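PDB 3CLW: conserved exported protein from Bacteroides fragilis, which probably acts as a glycoside hydrolase that cleaves O-glycosidic bonds, although its substrate and its biological role remain unknown. Local coordinates for residues N36-K41 / Q382-I387; R29-G34 / A108-F113; Q369-E374 / E386-K391. All coordinates share one frame; numbering follows the deposited sequence.

Interaction 1: residues N36-K41 / Q382-I387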
loop_
_atom_site.group_PDB
_atom_site.type_symbol
_atom_site.label_atom_id
_atom_site.label_comp_id
_atom_site.label_asym_id
_atom_site.label_seq_id
_atom_site.Cartn_x
_atom_site.Cartn_y
_atom_site.Cartn_z
ATOM N N ASN A 36 20.566 3.108 12.497
ATOM C CA ASN A 36 20.927 3.041 13.905
ATOM C C ASN A 36 20.652 1.752 14.644
ATOM O O ASN A 36 21.366 1.456 15.631
ATOM C CB ASN A 36 20.192 4.119 14.695
ATOM C CG ASN A 36 20.556 5.505 14.266
ATOM O OD1 ASN A 36 21.642 5.737 13.720
ATOM N ND2 ASN A 36 19.675 6.462 14.565
ATOM N N TRP A 37 19.590 1.026 14.263
ATOM C CA TRP A 37 19.207 -0.131 15.062
ATOM C C TRP A 37 20.278 -1.229 14.985
ATOM O O TRP A 37 21.041 -1.273 14.013
ATOM C CB TRP A 37 17.837 -0.656 14.634
ATOM C CG TRP A 37 16.716 0.096 15.290
ATOM C CD1 TRP A 37 16.616 1.463 15.462
ATOM C CD2 TRP A 37 15.533 -0.467 15.847
ATOM N NE1 TRP A 37 15.440 1.770 16.085
ATOM C CE2 TRP A 37 14.750 0.605 16.329
ATOM C CE3 TRP A 37 15.047 -1.782 15.975
ATOM C CZ2 TRP A 37 13.511 0.410 16.955
ATOM C CZ3 TRP A 37 13.836 -1.977 16.601
ATOM C CH2 TRP A 37 13.071 -0.879 17.071
ATOM N N PRO A 38 20.356 -2.100 16.016
ATOM C CA PRO A 38 21.212 -3.286 15.995
ATOM C C PRO A 38 20.972 -4.155 14.750
ATOM O O PRO A 38 19.830 -4.378 14.360
ATOM C CB PRO A 38 20.780 -4.049 17.256
ATOM C CG PRO A 38 20.327 -2.995 18.166
ATOM C CD PRO A 38 19.640 -1.970 17.293
ATOM N N GLN A 39 22.054 -4.648 14.169
ATOM C CA GLN A 39 22.055 -5.444 12.950
ATOM C C GLN A 39 21.004 -6.536 12.984
ATOM O O GLN A 39 20.213 -6.683 12.035
ATOM C CB GLN A 39 23.445 -6.064 12.734
ATOM C CG GLN A 39 23.688 -6.688 11.366
ATOM C CD GLN A 39 23.809 -5.660 10.250
ATOM O OE1 GLN A 39 24.267 -4.536 10.471
ATOM N NE2 GLN A 39 23.397 -6.042 9.036
ATOM N N GLU A 40 20.979 -7.296 14.069
ATOM C CA GLU A 40 20.097 -8.453 14.132
ATOM C C GLU A 40 18.648 -8.061 14.116
ATOM O O GLU A 40 17.838 -8.810 13.607
ATOM C CB GLU A 40 20.364 -9.302 15.365
ATOM C CG GLU A 40 21.455 -10.330 15.133
ATOM C CD GLU A 40 21.557 -11.367 16.273
ATOM O OE1 GLU A 40 22.691 -11.558 16.787
ATOM O OE2 GLU A 40 20.510 -11.974 16.663
ATOM N N LYS A 41 18.328 -6.912 14.706
ATOM C CA LYS A 41 16.958 -6.407 14.714
ATOM C C LYS A 41 16.507 -5.864 13.327
ATOM O O LYS A 41 15.445 -6.206 12.850
ATOM C CB LYS A 41 16.798 -5.344 15.816
ATOM C CG LYS A 41 17.074 -5.911 17.219
ATOM C CD LYS A 41 16.570 -4.982 18.300
ATOM C CE LYS A 41 16.855 -5.566 19.701
ATOM N NZ LYS A 41 16.697 -4.512 20.702
ATOM N N GLN A 382 14.350 5.847 18.017
ATOM C CA GLN A 382 15.255 6.270 16.918
ATOM C C GLN A 382 16.567 5.434 16.890
ATOM O O GLN A 382 17.242 5.289 15.842
ATOM C CB GLN A 382 15.538 7.778 16.987
ATOM C CG GLN A 382 14.297 8.624 16.713
ATOM C CD GLN A 382 14.544 10.133 16.584
ATOM O OE1 GLN A 382 15.609 10.642 16.928
ATOM N NE2 GLN A 382 13.542 10.853 16.074
ATOM N N TYR A 383 16.884 4.831 18.035
ATOM C CA TYR A 383 18.157 4.135 18.229
ATOM C C TYR A 383 18.083 2.619 18.373
ATOM O O TYR A 383 18.969 1.934 17.901
ATOM C CB TYR A 383 18.926 4.757 19.432
ATOM C CG TYR A 383 19.049 6.259 19.284
ATOM C CD1 TYR A 383 19.759 6.813 18.217
ATOM C CD2 TYR A 383 18.424 7.121 20.181
ATOM C CE1 TYR A 383 19.841 8.187 18.060
ATOM C CE2 TYR A 383 18.504 8.494 20.039
ATOM C CZ TYR A 383 19.210 9.021 18.981
ATOM O OH TYR A 383 19.306 10.392 18.835
ATOM N N ASP A 384 17.053 2.125 19.058
ATOM C CA ASP A 384 16.889 0.700 19.399
ATOM C C ASP A 384 15.461 0.499 19.931
ATOM O O ASP A 384 14.821 1.455 20.342
ATOM C CB ASP A 384 17.892 0.320 20.501
ATOM C CG ASP A 384 18.150 -1.167 20.588
ATOM O OD1 ASP A 384 17.428 -1.967 19.965
ATOM O OD2 ASP A 384 19.083 -1.560 21.322
ATOM N N GLY A 385 14.969 -0.736 19.960
ATOM C CA GLY A 385 13.630 -0.992 20.470
ATOM C C GLY A 385 13.311 -2.460 20.333
ATOM O O GLY A 385 14.146 -3.235 19.939
ATOM N N GLU A 386 12.081 -2.829 20.659
ATOM C CA GLU A 386 11.584 -4.199 20.541
ATOM C C GLU A 386 10.561 -4.305 19.386
ATOM O O GLU A 386 9.673 -3.482 19.246
ATOM C CB GLU A 386 10.912 -4.631 21.863
ATOM C CG GLU A 386 10.584 -6.127 21.945
ATOM C CD GLU A 386 9.443 -6.461 22.905
ATOM O OE1 GLU A 386 9.154 -5.669 23.836
ATOM O OE2 GLU A 386 8.833 -7.544 22.728
ATOM N N ILE A 387 10.708 -5.351 18.589
ATOM C CA ILE A 387 9.822 -5.657 17.470
ATOM C C ILE A 387 8.607 -6.480 17.963
ATOM O O ILE A 387 8.764 -7.510 18.623
ATOM C CB ILE A 387 10.618 -6.428 16.385
ATOM C CG1 ILE A 387 11.762 -5.563 15.871
ATOM C CG2 ILE A 387 9.729 -6.893 15.253
ATOM C CD1 ILE A 387 12.961 -6.367 15.459
#
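This contact belongs to a TIM-barrel fold, as in glycoside hydrolase family 30, where the turn between helix 30-36 and helix 39-50 meets the loop that leads into strand 386-389. Trp37, in that turn, lies against the backbone of the loop. The peptide between Asp384 and Gly385 passes over one face of the indole, with Gly385 N 3.4 Å above the ring plane. Gly385 CA is 3.4 Å from CH2 of Trp37, and the absence of a side chain allows this approach. Gln382 O lies at the ring edge, in its plane. The indole NE1 is near Asp384 N, but both are donors; NE1 bonds instead to the carbonyl of Leu381. At the far end of the ring, CZ3 of Trp37 packs on CG1 of Ile387 at 4.2 Å.

Two polar contacts tie the loop to the turn. Asn36 ND2 donates to Gln382 O at 3.0 Å in a nearly straight bond (166°). The acceptor lies in the Asn36 amide plane, while the donor stands above the carbonyl plane. The Asn36 amide also runs beside the Tyr383 ring, pointing the same way, with the two planes 31° apart.

Lys41 reaches across with its chain extended beyond CG. Its NZ forms a salt bridge with Asp384 OD1 at 2.7 Å and also donates to Gly385 O at 3.0 Å. Asp384 has CG anti to its own N (chi1 -160°), which brings the carboxylate back to the lysine and over CD of Pro38. OD1 accepts a second bond from Gly385 N. The two donors approach from the same face of the carboxylate, with Lys41 NZ on the syn side and Gly385 N on the anti side.

Interaction 2: residues R29-G34 / A108-F113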
loop_
_atom_site.group_PDB
_atom_site.type_symbol
_atom_site.label_atom_id
_atom_site.label_comp_id
_atom_site.label_asym_id
_atom_site.label_seq_id
_atom_site.Cartn_x
_atom_site.Cartn_y
_atom_site.Cartn_z
ATOM N N ARG A 29 10.350 6.290 9.694
ATOM C CA ARG A 29 11.020 5.456 10.697
ATOM C C ARG A 29 12.176 4.595 10.216
ATOM O O ARG A 29 13.153 4.400 10.945
ATOM C CB ARG A 29 9.957 4.674 11.499
ATOM C CG ARG A 29 8.973 5.692 12.076
ATOM C CD ARG A 29 7.928 5.131 12.959
ATOM N NE ARG A 29 6.700 4.801 12.259
ATOM C CZ ARG A 29 5.621 5.568 12.148
ATOM N NH1 ARG A 29 5.565 6.799 12.618
ATOM N NH2 ARG A 29 4.579 5.068 11.529
ATOM N N CYS A 30 12.084 4.118 8.983
ATOM C CA CYS A 30 13.098 3.259 8.405
ATOM C C CYS A 30 14.444 3.952 8.229
ATOM O O CYS A 30 15.512 3.297 8.267
ATOM C CB CYS A 30 12.590 2.654 7.079
ATOM S SG CYS A 30 11.293 1.409 7.415
ATOM N N ALA A 31 14.409 5.273 8.067
ATOM C CA ALA A 31 15.660 6.044 8.064
ATOM C C ALA A 31 16.422 5.815 9.389
ATOM O O ALA A 31 17.652 5.716 9.390
ATOM C CB ALA A 31 15.386 7.538 7.838
ATOM N N PHE A 32 15.694 5.723 10.500
ATOM C CA PHE A 32 16.347 5.546 11.803
ATOM C C PHE A 32 16.749 4.103 12.020
ATOM O O PHE A 32 17.867 3.837 12.384
ATOM C CB PHE A 32 15.467 6.059 12.949
ATOM C CG PHE A 32 15.281 7.535 12.912
ATOM C CD1 PHE A 32 16.258 8.378 13.450
ATOM C CD2 PHE A 32 14.159 8.105 12.276
ATOM C CE1 PHE A 32 16.109 9.768 13.397
ATOM C CE2 PHE A 32 14.001 9.484 12.240
ATOM C CZ PHE A 32 14.977 10.316 12.796
ATOM N N ILE A 33 15.835 3.183 11.731
ATOM C CA ILE A 33 16.084 1.783 11.922
ATOM C C ILE A 33 17.235 1.290 11.051
ATOM O O ILE A 33 18.101 0.550 11.521
ATOM C CB ILE A 33 14.820 0.960 11.659
ATOM C CG1 ILE A 33 13.771 1.244 12.725
ATOM C CG2 ILE A 33 15.152 -0.559 11.603
ATOM C CD1 ILE A 33 12.418 0.595 12.444
ATOM N N GLY A 34 17.229 1.677 9.777
ATOM C CA GLY A 34 18.241 1.214 8.868
ATOM C C GLY A 34 19.619 1.756 9.164
ATOM O O GLY A 34 20.624 1.163 8.774
ATOM N N ALA A 108 20.460 7.265 4.065
ATOM C CA ALA A 108 21.245 6.033 4.252
ATOM C C ALA A 108 20.422 4.900 4.855
ATOM O O ALA A 108 20.466 3.765 4.358
ATOM C CB ALA A 108 22.490 6.308 5.117
ATOM N N GLY A 109 19.631 5.209 5.886
ATOM C CA GLY A 109 18.825 4.193 6.542
ATOM C C GLY A 109 17.844 3.560 5.558
ATOM O O GLY A 109 17.645 2.354 5.540
ATOM N N GLN A 110 17.233 4.393 4.731
ATOM C CA GLN A 110 16.303 3.903 3.713
ATOM C C GLN A 110 17.008 3.093 2.619
ATOM O O GLN A 110 16.452 2.100 2.128
ATOM C CB GLN A 110 15.517 5.060 3.116
ATOM C CG GLN A 110 14.482 5.620 4.032
ATOM C CD GLN A 110 13.998 6.969 3.532
ATOM O OE1 GLN A 110 14.568 7.997 3.897
ATOM N NE2 GLN A 110 12.968 6.972 2.675
ATOM N N GLN A 111 18.235 3.487 2.275
ATOM C CA GLN A 111 19.013 2.712 1.308
ATOM C C GLN A 111 19.401 1.354 1.863
ATOM O O GLN A 111 19.439 0.389 1.123
ATOM C CB GLN A 111 20.249 3.458 0.825
ATOM C CG GLN A 111 19.951 4.776 0.064
ATOM C CD GLN A 111 21.215 5.408 -0.444
ATOM O OE1 GLN A 111 22.013 4.761 -1.104
ATOM N NE2 GLN A 111 21.427 6.654 -0.118
ATOM N N TRP A 112 19.672 1.272 3.166
ATOM C CA TRP A 112 19.891 -0.022 3.821
ATOM C C TRP A 112 18.685 -0.954 3.580
ATOM O O TRP A 112 18.868 -2.101 3.243
ATOM C CB TRP A 112 20.179 0.116 5.351
ATOM C CG TRP A 112 20.507 -1.216 5.913
ATOM C CD1 TRP A 112 21.753 -1.811 5.951
ATOM C CD2 TRP A 112 19.584 -2.183 6.425
ATOM N NE1 TRP A 112 21.652 -3.084 6.471
ATOM C CE2 TRP A 112 20.334 -3.337 6.769
ATOM C CE3 TRP A 112 18.194 -2.192 6.625
ATOM C CZ2 TRP A 112 19.740 -4.482 7.324
ATOM C CZ3 TRP A 112 17.616 -3.311 7.188
ATOM C CH2 TRP A 112 18.390 -4.459 7.500
ATOM N N PHE A 113 17.472 -0.454 3.818
ATOM C CA PHE A 113 16.232 -1.210 3.571
ATOM C C PHE A 113 16.064 -1.681 2.131
ATOM O O PHE A 113 15.662 -2.820 1.889
ATOM C CB PHE A 113 14.989 -0.447 4.043
ATOM C CG PHE A 113 14.646 -0.734 5.434
ATOM C CD1 PHE A 113 15.182 0.037 6.469
ATOM C CD2 PHE A 113 13.859 -1.823 5.735
ATOM C CE1 PHE A 113 14.924 -0.278 7.784
ATOM C CE2 PHE A 113 13.583 -2.137 7.040
ATOM C CZ PHE A 113 14.120 -1.363 8.072
HETATM O O HOH W 1 19.072 7.642 7.369
#
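Two glycines bring these helices unusually close: Gly34 CA and Gly109 CA are 3.8 Å apart. The axes of helix segments 30-34 and 108-113 approach to 6.7 Å and cross at 76°. Neither glycine has a side chain, so backbone meets backbone. Gly109 CA points a C-H at Ala31 O (3.4 Å), and Gly34 CA does the same to Gly109 O (3.6 Å). Both C-H...O contacts are nearly straight. No direct hydrogen bond joins the segments, but a water accepts from Gly109 N and donates to Ala31 O.

The Phe113 ring packs beside this crossing. Cys30 SG sits almost centrally over one face, 4.0 Å from the centroid, in a sulfur-aromatic contact. Turned beside the backbone N (chi1 -71°), SG shares this face with CB, which makes a CH-pi contact. CZ3 of Trp112 covers the opposite face. Ile33 CG2 lies at the ring edge, 3.8 Å from CZ of Phe113. CB of Trp112 rests on Gly34 O.

The ring also touches Ile45 and Leu49 of helix 39-50 and Trp68 of strand 68-71. Lys42 of helix 39-50 bonds to Gly34 O and makes a cation-pi contact with Trp112, joining all three helices.

Interaction 3: residues Q369-E374 / E386-K391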
loop_
_atom_site.group_PDB
_atom_site.type_symbol
_atom_site.label_atom_id
_atom_site.label_comp_id
_atom_site.label_asym_id
_atom_site.label_seq_id
_atom_site.Cartn_x
_atom_site.Cartn_y
_atom_site.Cartn_z
ATOM N N GLN A 369 4.707 -3.244 15.225
ATOM C CA GLN A 369 4.735 -2.271 16.296
ATOM C C GLN A 369 6.099 -2.308 17.002
ATOM O O GLN A 369 6.628 -3.361 17.302
ATOM C CB GLN A 369 3.603 -2.508 17.283
ATOM C CG GLN A 369 3.690 -1.593 18.499
ATOM C CD GLN A 369 2.447 -1.621 19.322
ATOM O OE1 GLN A 369 1.802 -2.657 19.461
ATOM N NE2 GLN A 369 2.093 -0.482 19.881
ATOM N N LEU A 370 6.645 -1.130 17.227
ATOM C CA LEU A 370 7.970 -0.931 17.769
ATOM C C LEU A 370 7.733 -0.555 19.215
ATOM O O LEU A 370 6.975 0.374 19.470
ATOM C CB LEU A 370 8.608 0.257 17.051
ATOM C CG LEU A 370 9.564 0.132 15.856
ATOM C CD1 LEU A 370 9.546 -1.209 15.080
ATOM C CD2 LEU A 370 9.297 1.304 14.954
ATOM N N LEU A 371 8.334 -1.290 20.147
ATOM C CA LEU A 371 8.111 -1.030 21.590
ATOM C C LEU A 371 9.392 -0.502 22.217
ATOM O O LEU A 371 10.430 -1.108 22.051
ATOM C CB LEU A 371 7.633 -2.290 22.329
ATOM C CG LEU A 371 6.367 -2.941 21.742
ATOM C CD1 LEU A 371 6.136 -4.374 22.253
ATOM C CD2 LEU A 371 5.127 -2.097 21.988
ATOM N N PRO A 372 9.327 0.629 22.932
ATOM C CA PRO A 372 10.565 1.094 23.566
ATOM C C PRO A 372 11.151 -0.015 24.448
ATOM O O PRO A 372 10.395 -0.810 25.000
ATOM C CB PRO A 372 10.099 2.257 24.433
ATOM C CG PRO A 372 8.852 2.751 23.753
ATOM C CD PRO A 372 8.181 1.492 23.272
ATOM N N LEU A 373 12.472 -0.114 24.534
ATOM C CA LEU A 373 13.069 -0.981 25.560
ATOM C C LEU A 373 12.564 -0.515 26.937
ATOM O O LEU A 373 12.071 0.618 27.086
ATOM C CB LEU A 373 14.590 -0.968 25.469
ATOM C CG LEU A 373 15.117 -1.358 24.084
ATOM C CD1 LEU A 373 16.631 -1.342 24.014
ATOM C CD2 LEU A 373 14.554 -2.715 23.642
ATOM N N GLU A 374 12.614 -1.376 27.940
ATOM C CA GLU A 374 11.881 -1.049 29.163
ATOM C C GLU A 374 12.380 0.211 29.849
ATOM O O GLU A 374 13.594 0.480 29.891
ATOM C CB GLU A 374 11.709 -2.234 30.105
ATOM C CG GLU A 374 12.907 -2.631 30.868
ATOM C CD GLU A 374 12.568 -3.563 32.040
ATOM O OE1 GLU A 374 11.598 -3.265 32.790
ATOM O OE2 GLU A 374 13.290 -4.586 32.202
ATOM N N GLU A 386 12.081 -2.829 20.659
ATOM C CA GLU A 386 11.584 -4.199 20.541
ATOM C C GLU A 386 10.561 -4.305 19.386
ATOM O O GLU A 386 9.673 -3.482 19.246
ATOM C CB GLU A 386 10.912 -4.631 21.863
ATOM C CG GLU A 386 10.584 -6.127 21.945
ATOM C CD GLU A 386 9.443 -6.461 22.905
ATOM O OE1 GLU A 386 9.154 -5.669 23.836
ATOM O OE2 GLU A 386 8.833 -7.544 22.728
ATOM N N ILE A 387 10.708 -5.351 18.589
ATOM C CA ILE A 387 9.822 -5.657 17.470
ATOM C C ILE A 387 8.607 -6.480 17.963
ATOM O O ILE A 387 8.764 -7.510 18.623
ATOM C CB ILE A 387 10.618 -6.428 16.385
ATOM C CG1 ILE A 387 11.762 -5.563 15.871
ATOM C CG2 ILE A 387 9.729 -6.893 15.253
ATOM C CD1 ILE A 387 12.961 -6.367 15.459
ATOM N N SER A 388 7.400 -6.007 17.657
ATOM C CA SER A 388 6.198 -6.769 17.970
ATOM C C SER A 388 5.326 -6.899 16.697
ATOM O O SER A 388 4.933 -5.898 16.120
ATOM C CB SER A 388 5.474 -6.032 19.101
ATOM O OG SER A 388 4.235 -6.619 19.423
ATOM N N THR A 389 5.046 -8.112 16.235
ATOM C CA THR A 389 4.155 -8.284 15.080
ATOM C C THR A 389 2.697 -8.101 15.493
ATOM O O THR A 389 2.323 -8.466 16.602
ATOM C CB THR A 389 4.331 -9.655 14.358
ATOM O OG1 THR A 389 3.942 -10.728 15.232
ATOM C CG2 THR A 389 5.772 -9.839 13.929
ATOM N N THR A 390 1.889 -7.478 14.632
ATOM C CA THR A 390 0.485 -7.352 14.924
ATOM C C THR A 390 -0.249 -8.432 14.147
ATOM O O THR A 390 0.341 -9.101 13.287
ATOM C CB THR A 390 -0.069 -5.952 14.560
ATOM O OG1 THR A 390 -0.067 -5.802 13.138
ATOM C CG2 THR A 390 0.746 -4.840 15.204
ATOM N N LYS A 391 -1.523 -8.642 14.449
ATOM C CA LYS A 391 -2.307 -9.594 13.663
ATOM C C LYS A 391 -2.544 -9.093 12.214
ATOM O O LYS A 391 -2.886 -9.888 11.317
ATOM C CB LYS A 391 -3.627 -9.911 14.363
ATOM C CG LYS A 391 -3.439 -10.696 15.685
ATOM C CD LYS A 391 -3.005 -12.133 15.391
ATOM C CE LYS A 391 -2.713 -12.905 16.673
ATOM N NZ LYS A 391 -2.371 -14.322 16.329
HETATM O O HOH W 2 2.043 -5.353 18.949
#
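The carboxylate of Glu386 lies beside Leu371, with OE1 3.6 Å from CD1 of Leu371, and the amide of Gln369 meets Ser388 through a water. All four side chains are on one face of the sheet. Glu386 and Leu371 point the same way, and CD1 of Leu371 also packs on CB of Ser388. Gln369, extended with CG anti to its N (chi1 174°), carries OE1 to the water that also bonds to Ser388 OG. Its NE2 donates to Leu362 O.

The backbones form an antiparallel ladder. Gln369 and Ser388 are a hydrogen-bonded pair: Gln369 N donates to Ser388 O and Ser388 N to Gln369 O, each at 2.8 Å. Leu371 and Glu386 form the next such pair; Leu371 N reaches Glu386 O at 2.7 Å. Between them, Leu370 and Ile387 are a non-hydrogen-bonded pair on the other face.

Strand 368-371 is the middle of a three-stranded sheet, between 360-361, which runs parallel to it, and 386-389. Leu370 meets Trp37, and Ile387 packs on Lys41, Ile45 and Leu48 of helix 39-50. Thr390 is the N-cap of helix 391-400. Its OG1 bonds to Val366 O and only weakly to Met392 N.

In the fold
Interactions 1 and 2 have centres about 11 Å apart, as do 1 and 3; those of 2 and 3 are about 17 Å apart. Interaction 1 lies next to both others. Residues 29-34 and 36-41 come early and follow each other, 108-113 comes next, and 369-374 and 382-391 come late. Interactions 1 and 3 share Glu386 and Ile387, and Trp37 touches Leu370. Phe32 touches Gln382, and Ile33 meets Leu370. The small sheet of strands 360-361, 368-371 and 386-389 is thus packed on the early helices 30-36 and 39-50. The late part of the chain is thereby brought onto the helices that follow the first barrel strand.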